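Long-range contact in NIPSNAP domain protein (Burkholderia xenovorans, PDB 5K9F), which is of unknown function but belongs to the NIPSNAP family of dimeric alpha-beta barrel proteins and holds oxamic acid in a pocket in the crystal: residues G40-L45 with R73-L78. Residues are numbered along the deposited sequence; the frame is centred on the assembly and turned at random.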
loop_
_atom_site.group_PDB
_atom_site.type_symbol
_atom_site.label_atom_id
_atom_site.label_comp_id
_atom_site.label_asym_id
_atom_site.label_seq_id
_atom_site.Cartn_x
_atom_site.Cartn_y
_atom_site.Cartn_z
ATOM N N GLY A 40 3.720 -11.111 32.351
ATOM C CA GLY A 40 3.236 -12.116 33.280
ATOM C C GLY A 40 2.077 -12.915 32.715
ATOM O O GLY A 40 1.993 -14.128 32.909
ATOM N N ALA A 41 1.180 -12.248 31.992
ATOM C CA ALA A 41 0.011 -12.924 31.442
ATOM C C ALA A 41 0.350 -13.707 30.180
ATOM O O ALA A 41 -0.121 -14.838 30.001
ATOM C CB ALA A 41 -1.086 -11.905 31.135
ATOM N N LEU A 42 1.131 -13.109 29.280
ATOM C CA LEU A 42 1.359 -13.710 27.970
ATOM C C LEU A 42 2.487 -14.729 27.978
ATOM O O LEU A 42 2.461 -15.675 27.180
ATOM C CB LEU A 42 1.652 -12.621 26.937
ATOM C CG LEU A 42 0.509 -11.632 26.697
ATOM C CD1 LEU A 42 0.822 -10.686 25.535
ATOM C CD2 LEU A 42 -0.817 -12.343 26.462
ATOM N N GLY A 43 3.512 -14.573 28.814
ATOM C CA GLY A 43 4.432 -15.687 29.005
ATOM C C GLY A 43 5.842 -15.646 28.433
ATOM O O GLY A 43 6.801 -15.910 29.167
ATOM N N ARG A 44 5.997 -15.369 27.135
ATOM C CA ARG A 44 7.311 -15.367 26.486
ATOM C C ARG A 44 7.456 -14.177 25.542
ATOM O O ARG A 44 7.040 -14.248 24.383
ATOM C CB ARG A 44 7.507 -16.682 25.739
ATOM C CG ARG A 44 8.887 -16.899 25.141
ATOM C CD ARG A 44 9.167 -18.396 24.951
ATOM N NE ARG A 44 8.159 -19.066 24.125
ATOM C CZ ARG A 44 7.271 -19.948 24.580
ATOM N NH1 ARG A 44 6.394 -20.499 23.750
ATOM N NH2 ARG A 44 7.259 -20.285 25.860
ATOM N N LEU A 45 8.078 -13.099 26.032
ATOM C CA LEU A 45 8.442 -11.974 25.168
ATOM C C LEU A 45 9.708 -12.333 24.406
ATOM O O LEU A 45 10.725 -12.683 25.018
ATOM C CB LEU A 45 8.660 -10.711 26.000
ATOM C CG LEU A 45 9.100 -9.448 25.243
ATOM C CD1 LEU A 45 8.034 -9.042 24.241
ATOM C CD2 LEU A 45 9.374 -8.311 26.220
ATOM N N ARG A 73 -6.327 -17.918 25.527
ATOM C CA ARG A 73 -6.540 -17.945 26.972
ATOM C C ARG A 73 -5.773 -16.818 27.657
ATOM O O ARG A 73 -6.317 -16.096 28.501
ATOM C CB ARG A 73 -6.108 -19.310 27.515
ATOM C CG ARG A 73 -6.433 -19.557 28.985
ATOM C CD ARG A 73 -5.875 -20.908 29.455
ATOM N NE ARG A 73 -4.414 -20.947 29.413
ATOM C CZ ARG A 73 -3.628 -20.554 30.409
ATOM N NH1 ARG A 73 -4.162 -20.108 31.539
ATOM N NH2 ARG A 73 -2.308 -20.608 30.281
ATOM N N ARG A 74 -4.503 -16.647 27.291
ATOM C CA ARG A 74 -3.674 -15.658 27.968
ATOM C C ARG A 74 -4.099 -14.240 27.614
ATOM O O ARG A 74 -4.038 -13.341 28.461
ATOM C CB ARG A 74 -2.202 -15.902 27.624
ATOM C CG ARG A 74 -1.666 -17.200 28.255
ATOM C CD ARG A 74 -0.255 -17.530 27.765
ATOM N NE ARG A 74 0.343 -18.687 28.443
ATOM C CZ ARG A 74 1.140 -18.601 29.509
ATOM N NH1 ARG A 74 1.414 -17.418 30.043
ATOM N NH2 ARG A 74 1.656 -19.697 30.051
ATOM N N LYS A 75 -4.527 -14.011 26.367
ATOM C CA LYS A 75 -4.994 -12.678 25.998
ATOM C C LYS A 75 -6.254 -12.289 26.759
ATOM O O LYS A 75 -6.432 -11.115 27.110
ATOM C CB LYS A 75 -5.236 -12.599 24.489
ATOM C CG LYS A 75 -3.967 -12.487 23.685
ATOM C CD LYS A 75 -4.259 -12.516 22.188
ATOM C CE LYS A 75 -5.028 -11.273 21.721
ATOM N NZ LYS A 75 -4.303 -10.002 22.015
ATOM N N ALA A 76 -7.147 -13.250 27.018
ATOM C CA ALA A 76 -8.350 -12.930 27.777
ATOM C C ALA A 76 -8.009 -12.671 29.238
ATOM O O ALA A 76 -8.627 -11.814 29.884
ATOM C CB ALA A 76 -9.377 -14.056 27.650
ATOM N N ILE A 77 -7.028 -13.403 29.775
ATOM C CA ILE A 77 -6.563 -13.127 31.131
ATOM C C ILE A 77 -6.032 -11.707 31.222
ATOM O O ILE A 77 -6.330 -10.973 32.174
ATOM C CB ILE A 77 -5.500 -14.153 31.561
ATOM C CG1 ILE A 77 -6.155 -15.522 31.782
ATOM C CG2 ILE A 77 -4.779 -13.681 32.834
ATOM C CD1 ILE A 77 -5.172 -16.648 31.948
ATOM N N LEU A 78 -5.249 -11.293 30.227
ATOM C CA LEU A 78 -4.682 -9.951 30.261
ATOM C C LEU A 78 -5.770 -8.896 30.111
ATOM O O LEU A 78 -5.808 -7.918 30.868
ATOM C CB LEU A 78 -3.637 -9.813 29.161
ATOM C CG LEU A 78 -3.044 -8.420 28.994
ATOM C CD1 LEU A 78 -2.261 -8.033 30.241
ATOM C CD2 LEU A 78 -2.170 -8.425 27.750
HETATM O O HOH W 1 2.992 -17.217 32.329
#
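Helix 35-42 ends against helix 68-79 in this contact, and an arginine of the second helix hydrogen-bonds a carbonyl in the last turn of the first: Arg74 meets Ala41 O, while Ala41 and Leu42 pack against Leu78. Arg74 NH1 donates to Ala41 O at 3.0 Å with a moderately bent N-H...O angle of 146°, coming from above the carbonyl plane instead of along a lone pair. With the chain extended from CG to NE, Arg74 CB and CG lie against Ala41 O, and Arg74 CD is 3.3 Å from Leu42 O. NH1 also donates to a water, which in turn donates to Gly40 O, a long bond of 3.3 Å, so two successive carbonyls at the helix end are tied to one nitrogen. Arg74 NE forms a salt bridge with Asp70, one turn back on helix 68-79, which helps fix the guanidinium's rotation; the positive charge probably suits the partly negative C-terminus of helix 35-42. Gly43, at positive phi, turns the chain out of that helix toward strand 45-51, an outermost strand, within the chain, of the antiparallel sheet in the dimeric alpha-beta barrel fold. Away from the guanidinium, Ala41 CB touches Leu78 CB at 3.8 Å. Leu42 CD2 lies 3.9 Å from Arg74 O, and the Leu42 side chain also packs on Trp63 of the sheet. Leu78, buried, additionally touches Ile37 and Gln38; its side chain is about 6 Å from the bound oxamic acid, whose pocket includes Gln38.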